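Local coordinates for protein peptidoglycan glycosyltransferase (Atopobium parvulum, PDB 4OVD) that belongs to the penicillin-binding protein family and combines a dimerisation domain with a transpeptidase domain, at residues Thr302-Asp307 against Asp374-Gly379. Sequence-based numbering, arbitrary orientation.
Sequences TSIGVD and DKFGIG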
ATOM      1  N   THR A 302     -16.594  -0.251  -7.559  1.00 26.54           N
ATOM      2  CA  THR A 302     -17.786   0.579  -7.302  1.00 27.75           C
ATOM      3  C   THR A 302     -17.518   2.017  -7.654  1.00 28.56           C
ATOM      4  O   THR A 302     -18.430   2.724  -8.116  1.00 31.56           O
ATOM      5  CB  THR A 302     -18.269   0.426  -5.850  1.00 31.47           C
ATOM      6  OG1 THR A 302     -17.134   0.573  -4.999  1.00 31.60           O
ATOM      7  CG2 THR A 302     -18.715  -0.977  -5.575  1.00 33.67           C
ATOM      8  N   SER A 303     -16.311   2.494  -7.384  1.00 29.82           N
ATOM      9  CA  SER A 303     -15.969   3.852  -7.801  1.00 32.74           C
ATOM     10  C   SER A 303     -16.162   4.087  -9.308  1.00 35.25           C
ATOM     11  O   SER A 303     -16.689   5.118  -9.734  1.00 31.89           O
ATOM     12  CB  SER A 303     -14.534   4.152  -7.460  1.00 34.99           C
ATOM     13  OG  SER A 303     -14.458   4.172  -6.064  1.00 35.49           O
ATOM     14  N   ILE A 304     -15.718   3.150 -10.119  1.00 30.64           N
ATOM     15  CA  ILE A 304     -15.858   3.268 -11.548  1.00 34.58           C
ATOM     16  C   ILE A 304     -17.313   3.376 -12.017  1.00 34.69           C
ATOM     17  O   ILE A 304     -17.610   4.211 -12.858  1.00 35.42           O
ATOM     18  CB  ILE A 304     -15.157   2.081 -12.235  1.00 33.29           C
ATOM     19  CG1 ILE A 304     -13.660   2.182 -12.038  1.00 31.15           C
ATOM     20  CG2 ILE A 304     -15.435   2.076 -13.727  1.00 36.62           C
ATOM     21  CD1 ILE A 304     -12.959   0.865 -12.440  1.00 34.56           C
ATOM     22  N   GLY A 305     -18.196   2.540 -11.455  1.00 33.84           N
ATOM     23  CA  GLY A 305     -19.577   2.558 -11.776  1.00 34.56           C
ATOM     24  C   GLY A 305     -20.240   3.854 -11.367  1.00 33.71           C
ATOM     25  O   GLY A 305     -20.937   4.529 -12.148  1.00 37.72           O
ATOM     26  N   VAL A 306     -19.948   4.256 -10.164  1.00 32.22           N
ATOM     27  CA  VAL A 306     -20.544   5.452  -9.624  1.00 33.20           C
ATOM     28  C   VAL A 306     -20.037   6.656 -10.388  1.00 33.82           C
ATOM     29  O   VAL A 306     -20.790   7.533 -10.797  1.00 37.46           O
ATOM     30  CB  VAL A 306     -20.197   5.584  -8.135  1.00 33.13           C
ATOM     31  CG1 VAL A 306     -20.585   6.987  -7.629  1.00 40.43           C
ATOM     32  CG2 VAL A 306     -20.910   4.516  -7.317  1.00 33.00           C
ATOM     33  N   ASP A 307     -18.741   6.689 -10.644  1.00 33.17           N
ATOM     34  CA  ASP A 307     -18.201   7.837 -11.330  1.00 35.42           C
ATOM     35  C   ASP A 307     -18.723   7.868 -12.734  1.00 39.87           C
ATOM     36  O   ASP A 307     -18.724   8.895 -13.346  1.00 36.68           O
ATOM     37  CB  ASP A 307     -16.680   7.862 -11.356  1.00 39.41           C
ATOM     38  CG  ASP A 307     -16.158   9.315 -11.529  1.00 47.30           C
ATOM     39  OD1 ASP A 307     -16.550  10.241 -10.719  1.00 44.10           O
ATOM     40  OD2 ASP A 307     -15.381   9.503 -12.474  1.00 48.62           O
ATOM     41  N   ASP A 374      -7.430   1.548 -15.463  1.00 39.86           N
ATOM     42  CA  ASP A 374      -6.285   2.232 -16.001  1.00 40.69           C
ATOM     43  C   ASP A 374      -6.174   3.628 -15.408  1.00 45.32           C
ATOM     44  O   ASP A 374      -5.112   4.040 -14.999  1.00 40.47           O
ATOM     45  CB  ASP A 374      -6.408   2.290 -17.507  1.00 48.94           C
ATOM     46  CG  ASP A 374      -5.138   2.697 -18.161  1.00 59.96           C
ATOM     47  OD1 ASP A 374      -4.275   1.807 -18.315  1.00 66.03           O
ATOM     48  OD2 ASP A 374      -5.033   3.872 -18.568  1.00 66.15           O
ATOM     49  N   LYS A 375      -7.291   4.346 -15.318  1.00 40.01           N
ATOM     50  CA  LYS A 375      -7.253   5.661 -14.758  1.00 40.26           C
ATOM     51  C   LYS A 375      -6.819   5.574 -13.286  1.00 36.62           C
ATOM     52  O   LYS A 375      -6.142   6.454 -12.791  1.00 35.47           O
ATOM     53  CB  LYS A 375      -8.681   6.219 -14.866  1.00 53.63           C
ATOM     54  CG  LYS A 375      -8.843   7.719 -14.931  1.00 62.12           C
ATOM     55  CD  LYS A 375     -10.278   8.031 -15.329  1.00 69.54           C
ATOM     56  CE  LYS A 375     -10.467   9.451 -15.846  1.00 83.98           C
ATOM     57  NZ  LYS A 375      -9.975  10.496 -14.911  1.00 90.83           N
ATOM     58  N   PHE A 376      -7.226   4.511 -12.573  1.00 33.77           N
ATOM     59  CA  PHE A 376      -6.848   4.336 -11.172  1.00 34.68           C
ATOM     60  C   PHE A 376      -5.395   3.898 -10.989  1.00 36.15           C
ATOM     61  O   PHE A 376      -4.946   3.649  -9.828  1.00 38.93           O
ATOM     62  CB  PHE A 376      -7.751   3.331 -10.483  1.00 31.95           C
ATOM     63  CG  PHE A 376      -8.927   3.919  -9.748  1.00 36.90           C
ATOM     64  CD1 PHE A 376      -8.737   4.476  -8.495  1.00 38.59           C
ATOM     65  CD2 PHE A 376     -10.221   3.859 -10.252  1.00 32.17           C
ATOM     66  CE1 PHE A 376      -9.797   4.974  -7.754  1.00 37.35           C
ATOM     67  CE2 PHE A 376     -11.274   4.340  -9.515  1.00 38.20           C
ATOM     68  CZ  PHE A 376     -11.067   4.903  -8.260  1.00 35.22           C
ATOM     69  N   GLY A 377      -4.661   3.765 -12.095  1.00 34.94           N
ATOM     70  CA  GLY A 377      -3.235   3.370 -12.027  1.00 34.70           C
ATOM     71  C   GLY A 377      -2.985   1.852 -11.858  1.00 34.60           C
ATOM     72  O   GLY A 377      -1.843   1.427 -11.657  1.00 31.91           O
ATOM     73  N   ILE A 378      -4.023   1.035 -12.002  1.00 30.99           N
ATOM     74  CA  ILE A 378      -3.872  -0.407 -11.783  1.00 29.36           C
ATOM     75  C   ILE A 378      -3.075  -0.970 -12.909  1.00 30.68           C
ATOM     76  O   ILE A 378      -3.415  -0.756 -14.039  1.00 33.60           O
ATOM     77  CB  ILE A 378      -5.218  -1.099 -11.665  1.00 31.50           C
ATOM     78  CG1 ILE A 378      -6.023  -0.478 -10.524  1.00 34.20           C
ATOM     79  CG2 ILE A 378      -5.007  -2.591 -11.411  1.00 34.62           C
ATOM     80  CD1 ILE A 378      -5.248  -0.386  -9.214  1.00 31.08           C
ATOM     81  N   GLY A 379      -1.971  -1.664 -12.602  1.00 33.97           N
ATOM     82  CA  GLY A 379      -1.107  -2.147 -13.635  1.00 34.66           C
ATOM     83  C   GLY A 379      -0.051  -1.132 -14.041  1.00 36.75           C
ATOM     84  O   GLY A 379       0.608  -1.327 -15.018  1.00 36.60           O
TER
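Ser303, whose carbonyl O accepts the helical bond from Asp307 N at 2.7 Å, turns its hydroxyl back onto its own helix, where OG hydrogen-bonds to the carbonyl of Val299, and offers its CB to the ring of Phe376. With OG beside the backbone N (chi1 -67°), the polar end is satisfied within the turn, and the methylene comes obliquely to the far end of the ring, CB lying 3.6 Å from Phe376 CZ. Ile304 comes to the edge instead: its CG1 lies near the ring plane, 4.1 Å from Phe376 CE2, and the two side chains run past one another in opposite directions.

Phe376 is the first residue past helix 366-375, immediately before Gly377, which has positive phi in a Schellman motif and bonds its N back to Asp374 O at 3.0 Å. Ala424 and Ala427 of helix 418-429 also pack against the Phe376 side chain, as does Val455. Around the same site Ser303 packs on Val428, and Ile304 on Ile373.

This is buried packing within the transpeptidase domain, joining one helix to the end of another; the segments bury just 110 Å² against each other. With Ser303 CB and Ile304 CG1 set against ring carbons and no hydrogen bond between the segments, their mutual attachment is apolar and dispersive. The example illustrates how a buried serine can present its methylene to an aromatic ring once its hydroxyl, here the one polar side-chain group among the touching residues, is bonded within its own helix.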